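PDB 4OHN: ABC transporter substrate-binding protein from Streptococcus pneumoniae, which probably hands amino acids to an ABC uptake transporter, and here holds a histidine between the two lobes of a solute-binding protein fold. Local coordinates for residues A50-Y55 with T217-K222; N60-D65 with G76-I81; D167-R172 with N194-F199. One frame throughout, in Å; residues are numbered along the deposited sequence. Where two conformers were deposited one is given.

Contact 1: residues A50-Y55 with T217-K222; sequences AVFEKY and TTLVKK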
loop_
_atom_site.group_PDB
_atom_site.type_symbol
_atom_site.label_atom_id
_atom_site.label_comp_id
_atom_site.label_asym_id
_atom_site.label_seq_id
_atom_site.Cartn_x
_atom_site.Cartn_y
_atom_site.Cartn_z
ATOM N N ALA A 50 5.714 8.761 14.326
ATOM C CA ALA A 50 6.753 9.784 14.421
ATOM C C ALA A 50 6.279 11.135 13.884
ATOM O O ALA A 50 6.615 12.180 14.435
ATOM C CB ALA A 50 8.002 9.333 13.680
ATOM N N VAL A 51 5.490 11.126 12.818
ATOM C CA VAL A 51 4.920 12.374 12.298
ATOM C C VAL A 51 4.029 13.040 13.336
ATOM O O VAL A 51 4.174 14.225 13.639
ATOM C CB VAL A 51 4.126 12.114 10.990
ATOM C CG1 VAL A 51 3.125 13.245 10.688
ATOM C CG2 VAL A 51 5.100 11.890 9.825
ATOM N N PHE A 52 3.096 12.275 13.895
ATOM C CA PHE A 52 2.131 12.880 14.798
ATOM C C PHE A 52 2.721 13.191 16.170
ATOM O O PHE A 52 2.251 14.105 16.841
ATOM C CB PHE A 52 0.824 12.088 14.774
ATOM C CG PHE A 52 0.075 12.337 13.501
ATOM C CD1 PHE A 52 -0.457 13.602 13.246
ATOM C CD2 PHE A 52 -0.016 11.369 12.530
ATOM C CE1 PHE A 52 -1.105 13.869 12.041
ATOM C CE2 PHE A 52 -0.631 11.634 11.335
ATOM C CZ PHE A 52 -1.170 12.876 11.074
ATOM N N GLU A 53 3.802 12.512 16.539
ATOM C CA GLU A 53 4.578 12.856 17.728
ATOM C C GLU A 53 5.062 14.304 17.684
ATOM O O GLU A 53 5.166 14.950 18.727
ATOM C CB GLU A 53 5.791 11.916 17.846
ATOM C CG GLU A 53 6.591 12.006 19.130
ATOM C CD GLU A 53 7.638 13.135 19.191
ATOM O OE1 GLU A 53 8.087 13.705 18.162
ATOM O OE2 GLU A 53 8.049 13.439 20.326
ATOM N N LYS A 54 5.380 14.807 16.495
ATOM C CA LYS A 54 5.864 16.184 16.364
ATOM C C LYS A 54 4.812 17.191 16.844
ATOM O O LYS A 54 5.161 18.329 17.160
ATOM C CB LYS A 54 6.242 16.528 14.908
ATOM C CG LYS A 54 7.396 15.734 14.267
ATOM C CD LYS A 54 8.769 16.067 14.836
ATOM C CE LYS A 54 9.870 15.265 14.146
ATOM N NZ LYS A 54 11.233 15.656 14.592
ATOM N N TYR A 55 3.540 16.782 16.884
ATOM C CA TYR A 55 2.426 17.663 17.238
ATOM C C TYR A 55 1.724 17.240 18.524
ATOM O O TYR A 55 0.686 17.798 18.883
ATOM C CB TYR A 55 1.400 17.694 16.079
ATOM C CG TYR A 55 2.047 18.070 14.768
ATOM C CD1 TYR A 55 2.500 19.358 14.555
ATOM C CD2 TYR A 55 2.244 17.130 13.771
ATOM C CE1 TYR A 55 3.129 19.710 13.371
ATOM C CE2 TYR A 55 2.870 17.457 12.582
ATOM C CZ TYR A 55 3.313 18.757 12.390
ATOM O OH TYR A 55 3.944 19.149 11.235
ATOM N N THR A 217 -6.632 20.499 4.173
ATOM C CA THR A 217 -5.416 21.018 3.562
ATOM C C THR A 217 -4.318 21.296 4.582
ATOM O O THR A 217 -3.130 21.089 4.310
ATOM C CB THR A 217 -5.704 22.284 2.737
ATOM O OG1 THR A 217 -6.364 23.242 3.569
ATOM C CG2 THR A 217 -6.600 21.968 1.565
ATOM N N THR A 218 -4.691 21.751 5.763
ATOM C CA THR A 218 -3.697 22.044 6.778
ATOM C C THR A 218 -3.030 20.752 7.263
ATOM O O THR A 218 -1.819 20.690 7.421
ATOM C CB THR A 218 -4.323 22.785 7.947
ATOM O OG1 THR A 218 -4.846 24.023 7.475
ATOM C CG2 THR A 218 -3.296 23.086 9.005
ATOM N N LEU A 219 -3.827 19.721 7.501
ATOM C CA LEU A 219 -3.327 18.400 7.870
ATOM C C LEU A 219 -2.258 17.900 6.893
ATOM O O LEU A 219 -1.210 17.412 7.312
ATOM C CB LEU A 219 -4.521 17.440 7.950
ATOM C CG LEU A 219 -4.202 15.969 8.142
ATOM C CD1 LEU A 219 -3.414 15.730 9.430
ATOM C CD2 LEU A 219 -5.484 15.175 8.129
ATOM N N VAL A 220 -2.493 18.055 5.594
ATOM C CA VAL A 220 -1.525 17.615 4.595
ATOM C C VAL A 220 -0.203 18.382 4.735
ATOM O O VAL A 220 0.884 17.783 4.690
ATOM C CB VAL A 220 -2.117 17.733 3.186
ATOM C CG1 VAL A 220 -1.018 17.606 2.118
ATOM C CG2 VAL A 220 -3.187 16.666 2.988
ATOM N N LYS A 221 -0.283 19.693 4.917
ATOM C CA LYS A 221 0.913 20.501 5.152
ATOM C C LYS A 221 1.667 20.037 6.381
ATOM O O LYS A 221 2.892 19.951 6.371
ATOM C CB LYS A 221 0.560 21.976 5.323
ATOM C CG LYS A 221 0.010 22.608 4.090
ATOM C CD LYS A 221 -0.202 24.095 4.280
ATOM C CE LYS A 221 -0.831 24.716 3.053
ATOM N NZ LYS A 221 -2.292 24.449 3.004
ATOM N N LYS A 222 0.945 19.746 7.452
ATOM C CA LYS A 222 1.585 19.287 8.686
ATOM C C LYS A 222 2.286 17.943 8.517
ATOM O O LYS A 222 3.349 17.704 9.111
ATOM C CB LYS A 222 0.586 19.258 9.844
ATOM C CG LYS A 222 0.062 20.633 10.200
ATOM C CD LYS A 222 1.186 21.628 10.504
ATOM C CE LYS A 222 0.664 22.929 11.078
ATOM N NZ LYS A 222 1.737 23.968 11.077
#
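Phe-52, near the end of helix 43-53, and Tyr-55, just beyond it, meet Leu-219 and Lys-222 on the first turns of helix 217-232. Both helices belong to the lobe that carries the chain termini in this two-lobed solute-binding fold. Leu-219 and Lys-222 are three residues apart in sequence, so their helix offers them on one face. Val-51 comes first: its CG1 sits 4.0 Å above the middle of the Phe-52 ring, and the side chain also packs on Ala-226 and Leu-230 further along the second helix. Leu-219 meets the same ring at its edge: CD1 lies in the ring plane, 4.0 Å from Phe-52 CE1 and as far from Phe-52 CZ. A flat aromatic and a branched aliphatic fit here because the surroundings are apolar, Ile-20 and Ile-22 of strand 19-24 among them.

At Tyr-55 the chain has turned, its N bonded to Phe-52 O at 3.0 Å. With CG anti to the carbonyl carbon (chi1 -54°), the ring reaches across to the other helix, its rim beside the aliphatic part of Lys-222: CZ of Tyr-55 is 3.8 Å from Lys-222 CB. A lysine suits this place because its methylenes can cross the rim of the phenol at a slant while its ammonium end leads away. Trp-11 adds an edge-to-face contact with the tyrosine ring. The hydroxyl closes the contact: Tyr-55 OH donates to Lys-222 O at 2.6 Å, coming from the flank of the carbonyl at a C=O...O angle of 118°.

Contact 2: residues N60-D65 with G76-I81; sequences NWQPID and GTIDLI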
loop_
_atom_site.group_PDB
_atom_site.type_symbol
_atom_site.label_atom_id
_atom_site.label_comp_id
_atom_site.label_asym_id
_atom_site.label_seq_id
_atom_site.Cartn_x
_atom_site.Cartn_y
_atom_site.Cartn_z
ATOM N N ASN A 60 -4.964 6.855 16.445
ATOM C CA ASN A 60 -5.938 5.784 16.589
ATOM C C ASN A 60 -5.951 4.974 15.302
ATOM O O ASN A 60 -6.461 5.434 14.288
ATOM C CB ASN A 60 -7.322 6.370 16.875
ATOM C CG ASN A 60 -8.394 5.322 16.912
ATOM O OD1 ASN A 60 -8.224 4.262 17.520
ATOM N ND2 ASN A 60 -9.503 5.593 16.250
ATOM N N TRP A 61 -5.374 3.779 15.349
ATOM C CA TRP A 61 -5.287 2.910 14.187
ATOM C C TRP A 61 -6.581 2.146 14.013
ATOM O O TRP A 61 -7.009 1.436 14.925
ATOM C CB TRP A 61 -4.108 1.926 14.339
ATOM C CG TRP A 61 -2.788 2.621 14.242
ATOM C CD1 TRP A 61 -1.958 2.973 15.281
ATOM C CD2 TRP A 61 -2.179 3.103 13.047
ATOM N NE1 TRP A 61 -0.857 3.631 14.783
ATOM C CE2 TRP A 61 -0.972 3.733 13.421
ATOM C CE3 TRP A 61 -2.528 3.067 11.699
ATOM C CZ2 TRP A 61 -0.130 4.332 12.495
ATOM C CZ3 TRP A 61 -1.676 3.648 10.770
ATOM C CH2 TRP A 61 -0.485 4.273 11.182
ATOM N N GLN A 62 -7.180 2.283 12.835
ATOM C CA GLN A 62 -8.440 1.627 12.532
ATOM C C GLN A 62 -8.271 0.688 11.335
ATOM O O GLN A 62 -8.142 1.149 10.200
ATOM C CB GLN A 62 -9.518 2.662 12.228
ATOM C CG GLN A 62 -10.882 2.036 11.926
ATOM C CD GLN A 62 -11.366 1.132 13.046
ATOM O OE1 GLN A 62 -11.619 1.586 14.175
ATOM N NE2 GLN A 62 -11.503 -0.152 12.751
ATOM N N PRO A 63 -8.239 -0.630 11.578
ATOM C CA PRO A 63 -8.226 -1.505 10.407
ATOM C C PRO A 63 -9.506 -1.317 9.606
ATOM O O PRO A 63 -10.593 -1.199 10.162
ATOM C CB PRO A 63 -8.123 -2.915 11.007
ATOM C CG PRO A 63 -8.661 -2.784 12.385
ATOM C CD PRO A 63 -8.335 -1.373 12.841
ATOM N N ILE A 64 -9.376 -1.302 8.284
ATOM C CA ILE A 64 -10.516 -1.139 7.388
ATOM C C ILE A 64 -10.536 -2.250 6.350
ATOM O O ILE A 64 -9.563 -2.941 6.090
ATOM C CB ILE A 64 -10.489 0.234 6.650
ATOM C CG1 ILE A 64 -9.236 0.365 5.772
ATOM C CG2 ILE A 64 -10.597 1.386 7.648
ATOM C CD1 ILE A 64 -9.222 1.613 4.878
ATOM N N ASP A 65 -11.687 -2.392 5.725
ATOM C CA ASP A 65 -11.831 -3.162 4.517
ATOM C C ASP A 65 -11.266 -2.283 3.390
ATOM O O ASP A 65 -11.758 -1.180 3.153
ATOM C CB ASP A 65 -13.334 -3.425 4.331
ATOM C CG ASP A 65 -13.674 -4.112 3.057
ATOM O OD1 ASP A 65 -12.835 -4.281 2.179
ATOM O OD2 ASP A 65 -14.859 -4.530 2.957
ATOM N N GLY A 76 -16.005 10.077 7.186
ATOM C CA GLY A 76 -15.383 10.545 8.411
ATOM C C GLY A 76 -15.080 9.515 9.482
ATOM O O GLY A 76 -14.744 9.882 10.600
ATOM N N THR A 77 -15.199 8.237 9.154
ATOM C CA THR A 77 -14.878 7.206 10.128
ATOM C C THR A 77 -13.360 7.037 10.278
ATOM O O THR A 77 -12.902 6.551 11.312
ATOM C CB THR A 77 -15.569 5.889 9.806
ATOM O OG1 THR A 77 -15.124 5.423 8.544
ATOM C CG2 THR A 77 -17.069 6.093 9.739
ATOM N N ILE A 78 -12.593 7.473 9.270
ATOM C CA ILE A 78 -11.134 7.631 9.374
ATOM C C ILE A 78 -10.780 9.027 8.860
ATOM O O ILE A 78 -11.583 9.639 8.147
ATOM C CB ILE A 78 -10.364 6.547 8.572
ATOM C CG1 ILE A 78 -10.629 6.678 7.072
ATOM C CG2 ILE A 78 -10.740 5.152 9.113
ATOM C CD1 ILE A 78 -9.906 5.657 6.209
ATOM N N ASP A 79 -9.587 9.519 9.216
ATOM C CA ASP A 79 -9.127 10.850 8.796
ATOM C C ASP A 79 -8.011 10.786 7.747
ATOM O O ASP A 79 -7.768 11.781 7.057
ATOM C CB ASP A 79 -8.635 11.631 10.025
ATOM C CG ASP A 79 -9.692 11.718 11.086
ATOM O OD1 ASP A 79 -10.838 12.083 10.708
ATOM O OD2 ASP A 79 -9.405 11.466 12.282
ATOM N N LEU A 80 -7.331 9.639 7.639
ATOM C CA LEU A 80 -6.264 9.426 6.678
ATOM C C LEU A 80 -6.265 7.995 6.246
ATOM O O LEU A 80 -6.673 7.111 7.000
ATOM C CB LEU A 80 -4.904 9.706 7.310
ATOM C CG LEU A 80 -4.601 11.144 7.732
ATOM C CD1 LEU A 80 -3.314 11.176 8.499
ATOM C CD2 LEU A 80 -4.506 12.049 6.511
ATOM N N ILE A 81 -5.837 7.773 5.017
ATOM C CA ILE A 81 -5.483 6.450 4.515
ATOM C C ILE A 81 -3.950 6.417 4.439
ATOM O O ILE A 81 -3.340 7.201 3.712
ATOM C CB ILE A 81 -6.088 6.161 3.136
ATOM C CG1 ILE A 81 -7.618 6.300 3.158
ATOM C CG2 ILE A 81 -5.659 4.778 2.643
ATOM C CD1 ILE A 81 -8.261 6.300 1.787
#
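Ile-78 is the central residue here, and a single methyl of it does the touching. Its CG2 lies 4.0 Å from CG2 of Ile-64 and 4.2 Å from CB of Gln-62, so one branch meets two residues that lie on the same side of the extended segment 60-65. The two isoleucines have the same shape: CG1 stands in the crowded position between the backbone N and the carbonyl carbon (chi1 62° in Ile-64), which turns CG2 away from the carbonyl carbon. Their side chains cross at about a right angle, methyl against methyl. Beta-branched residues suit the place, since they fit extended backbone and present a short branch close to the main chain.

Gln-62 contributes its aliphatic root. Beyond CG the chain bends, and the amide folds over onto the backbone of the next residue, where NE2 donates to Pro-63 O at 2.9 Å in an almost straight bond (171°). The NE2 bond limits the rotation of the amide, while CB packs on Ile-78.

Two residues before Ile-78, Gly-76 ends helix 69-75 in a Schellman motif; its positive phi suits glycine. Just after Ile-78, Asp-79 ties this loop to Arg-213 by a salt bridge and to the backbone N of Thr-21. Ile-64 also rests on Lys-69 of the helix, and its side chain is about 8 Å from the bound histidine. Strand 58-63, helix 69-75 and strand 80-81 form a beta-alpha-beta crossover in which both strands run parallel to strand 19-24, as is characteristic of the alpha/beta lobes of solute-binding proteins.

Contact 3: residues D167-R172 with N194-F199; sequences DLKNDR and NDYNVF. With ACT (acetate ion), chain C.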
loop_
_atom_site.group_PDB
_atom_site.type_symbol
_atom_site.label_atom_id
_atom_site.label_comp_id
_atom_site.label_asym_id
_atom_site.label_seq_id
_atom_site.Cartn_x
_atom_site.Cartn_y
_atom_site.Cartn_z
ATOM N N ASP A 167 -4.043 -18.789 -2.485
ATOM C CA ASP A 167 -4.590 -19.339 -3.716
ATOM C C ASP A 167 -3.476 -19.605 -4.748
ATOM O O ASP A 167 -3.513 -20.630 -5.436
ATOM C CB ASP A 167 -5.702 -18.462 -4.297
ATOM C CG ASP A 167 -7.053 -18.744 -3.678
ATOM O OD1 ASP A 167 -7.118 -19.318 -2.564
ATOM O OD2 ASP A 167 -8.090 -18.416 -4.315
ATOM N N LEU A 168 -2.504 -18.711 -4.858
ATOM C CA LEU A 168 -1.343 -18.936 -5.724
ATOM C C LEU A 168 -0.579 -20.193 -5.288
ATOM O O LEU A 168 -0.214 -21.030 -6.129
ATOM C CB LEU A 168 -0.442 -17.703 -5.697
ATOM C CG LEU A 168 0.772 -17.742 -6.624
ATOM C CD1 LEU A 168 0.369 -17.675 -8.110
ATOM C CD2 LEU A 168 1.768 -16.644 -6.265
ATOM N N LYS A 169 -0.331 -20.323 -3.985
ATOM C CA LYS A 169 0.370 -21.487 -3.421
ATOM C C LYS A 169 -0.328 -22.801 -3.772
ATOM O O LYS A 169 0.319 -23.830 -3.924
ATOM C CB LYS A 169 0.428 -21.333 -1.910
ATOM C CG LYS A 169 1.132 -22.447 -1.186
ATOM C CD LYS A 169 1.072 -22.189 0.318
ATOM C CE LYS A 169 1.748 -23.253 1.129
ATOM N NZ LYS A 169 1.709 -22.822 2.556
ATOM N N ASN A 170 -1.663 -22.736 -3.883
ATOM C CA ASN A 170 -2.492 -23.904 -4.160
ATOM C C ASN A 170 -2.910 -24.072 -5.619
ATOM O O ASN A 170 -3.789 -24.870 -5.913
ATOM C CB ASN A 170 -3.725 -23.878 -3.256
ATOM C CG ASN A 170 -3.401 -24.343 -1.862
ATOM O OD1 ASN A 170 -3.358 -25.538 -1.603
ATOM N ND2 ASN A 170 -3.158 -23.413 -0.962
ATOM N N ASP A 171 -2.263 -23.334 -6.520
ATOM C CA ASP A 171 -2.473 -23.465 -7.968
ATOM C C ASP A 171 -3.867 -23.016 -8.412
ATOM O O ASP A 171 -4.280 -23.309 -9.532
ATOM C CB ASP A 171 -2.203 -24.903 -8.464
ATOM C CG ASP A 171 -0.737 -25.262 -8.556
ATOM O OD1 ASP A 171 0.130 -24.394 -8.295
ATOM O OD2 ASP A 171 -0.474 -26.443 -8.892
ATOM N N ARG A 172 -4.566 -22.265 -7.577
ATOM C CA ARG A 172 -5.900 -21.806 -7.934
ATOM C C ARG A 172 -5.815 -20.602 -8.864
ATOM O O ARG A 172 -6.731 -20.358 -9.662
ATOM C CB ARG A 172 -6.713 -21.466 -6.691
ATOM C CG ARG A 172 -6.902 -22.648 -5.765
ATOM C CD ARG A 172 -7.469 -22.195 -4.422
ATOM N NE ARG A 172 -7.541 -23.316 -3.488
ATOM C CZ ARG A 172 -7.264 -23.247 -2.192
ATOM N NH1 ARG A 172 -6.924 -22.110 -1.637
ATOM N NH2 ARG A 172 -7.362 -24.326 -1.456
ATOM N N ASN A 194 12.571 -18.389 -2.521
ATOM C CA ASN A 194 13.122 -19.259 -3.540
ATOM C C ASN A 194 12.118 -20.266 -4.116
ATOM O O ASN A 194 12.498 -21.153 -4.868
ATOM C CB ASN A 194 14.364 -19.953 -2.995
ATOM C CG ASN A 194 15.468 -18.967 -2.674
ATOM O OD1 ASN A 194 15.783 -18.115 -3.501
ATOM N ND2 ASN A 194 16.041 -19.069 -1.494
ATOM N N ASP A 195 10.833 -20.107 -3.783
ATOM C CA ASP A 195 9.764 -20.887 -4.403
ATOM C C ASP A 195 9.001 -20.078 -5.449
ATOM O O ASP A 195 8.148 -20.628 -6.146
ATOM C CB ASP A 195 8.752 -21.394 -3.347
ATOM C CG ASP A 195 9.303 -22.478 -2.436
ATOM O OD1 ASP A 195 10.334 -23.093 -2.749
ATOM O OD2 ASP A 195 8.652 -22.709 -1.393
ATOM N N TYR A 196 9.283 -18.780 -5.585
ATOM C CA TYR A 196 8.474 -17.889 -6.445
ATOM C C TYR A 196 9.345 -16.993 -7.314
ATOM O O TYR A 196 10.468 -16.662 -6.959
ATOM C CB TYR A 196 7.531 -17.012 -5.575
ATOM C CG TYR A 196 6.492 -17.829 -4.853
ATOM C CD1 TYR A 196 6.722 -18.332 -3.589
ATOM C CD2 TYR A 196 5.290 -18.165 -5.473
ATOM C CE1 TYR A 196 5.781 -19.140 -2.966
ATOM C CE2 TYR A 196 4.355 -18.952 -4.869
ATOM C CZ TYR A 196 4.600 -19.454 -3.629
ATOM O OH TYR A 196 3.648 -20.261 -3.043
ATOM N N ASN A 197 8.798 -16.621 -8.469
ATOM C CA ASN A 197 9.349 -15.566 -9.314
ATOM C C ASN A 197 8.606 -14.273 -9.048
ATOM O O ASN A 197 7.387 -14.299 -8.884
ATOM C CB ASN A 197 9.189 -15.934 -10.790
ATOM C CG ASN A 197 9.969 -17.153 -11.180
ATOM O OD1 ASN A 197 11.112 -17.344 -10.745
ATOM N ND2 ASN A 197 9.369 -18.002 -12.002
ATOM N N VAL A 198 9.327 -13.169 -9.005
ATOM C CA VAL A 198 8.764 -11.846 -8.748
ATOM C C VAL A 198 9.340 -10.922 -9.797
ATOM O O VAL A 198 10.561 -10.752 -9.864
ATOM C CB VAL A 198 9.174 -11.341 -7.333
ATOM C CG1 VAL A 198 8.528 -9.991 -7.047
ATOM C CG2 VAL A 198 8.794 -12.364 -6.239
ATOM N N PHE A 199 8.499 -10.339 -10.650
ATOM C CA PHE A 199 9.024 -9.548 -11.751
ATOM C C PHE A 199 8.057 -8.471 -12.210
ATOM O O PHE A 199 6.843 -8.641 -12.178
ATOM C CB PHE A 199 9.410 -10.452 -12.937
ATOM C CG PHE A 199 8.295 -11.354 -13.398
ATOM C CD1 PHE A 199 8.068 -12.580 -12.775
ATOM C CD2 PHE A 199 7.481 -10.993 -14.461
ATOM C CE1 PHE A 199 7.036 -13.407 -13.176
ATOM C CE2 PHE A 199 6.452 -11.828 -14.861
ATOM C CZ PHE A 199 6.243 -13.031 -14.229
HETATM C C ACT C . 3.093 -18.747 -0.196
HETATM O O ACT C . 3.559 -19.865 -0.524
HETATM O OXT ACT C . 2.997 -18.518 1.034
HETATM C CH3 ACT C . 2.697 -17.759 -1.240
#
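The last turn of helix 161-169, closed by a Schellman motif, packs Leu-168 and Lys-169 against Tyr-196, the first residue of strand 196-200, on the flank of the lobe that lacks the chain termini. The helix stops as Arg-172 N bonds to Asp-167 O at 2.9 Å and Asp-171 N to Leu-168 O at 3.1 Å, with Asp-171 taking up the positive phi. A salt bridge straps the turn: NH1 of Arg-172 reaches OD1 of Asp-167 at 2.9 Å with an N-H...O angle of 155°. OD1 of Asp-167 lies close to the guanidinium plane, whereas NH1 approaches from above the carboxylate plane, 44° out of it. CB of Asn-170 lies over the centre of that guanidinium.

Across the contact, Leu-168 supplies the apolar part. Its CG is anti to the backbone N (chi1 -176°), which brings CD2 obliquely to the ring, 3.7 Å from Tyr-196 CE2; the leucine and the tyrosine point in opposite senses as they pass. Leucine suits this buried position, which Val-109 and Ile-173 also line. Lys-169, at the surface, uses its base: CB is 3.6 Å from Tyr-196 OH, and the extended chain runs on past an acetate ion.

That acetate, probably from the crystallisation liquor, accepts a hydrogen bond from Tyr-196 OH at 2.6 Å, its O lying at the edge of the ring; Tyr-186 OH of helix 180-189 also bonds to it. A tyrosine therefore serves both sides of this place, its ring carbons packing on leucine and its hydroxyl meeting the anion. Two phenols grip the ion, while Lys-169 touches it only through its methylenes, CD being 3.5 Å from ACT O, its ammonium too far for a bond; any attraction from that charge would be a longer-range effect.

In the fold
Following the chain from its N terminus, contact 1 opens at the end of helix 43-53 and closes only at helix 217-232, well over half the chain later. The other two follow each other within that long loop. Contact 2 closes a short loop around helix 69-75, joining strand 58-63 to the loop ahead of strand 80-81; contact 3 closes a longer one, joining helix 161-169 to strand 196-200. Contacts 1 and 2 share a lobe and touch, Leu-219 CD2 lying 3.7 Å from Leu-80 CD2. Contact 3 is remote, its centre about 39 Å from that of contact 1 and 31 Å from that of contact 2, yet contacts 2 and 3 reach the same mixed sheet.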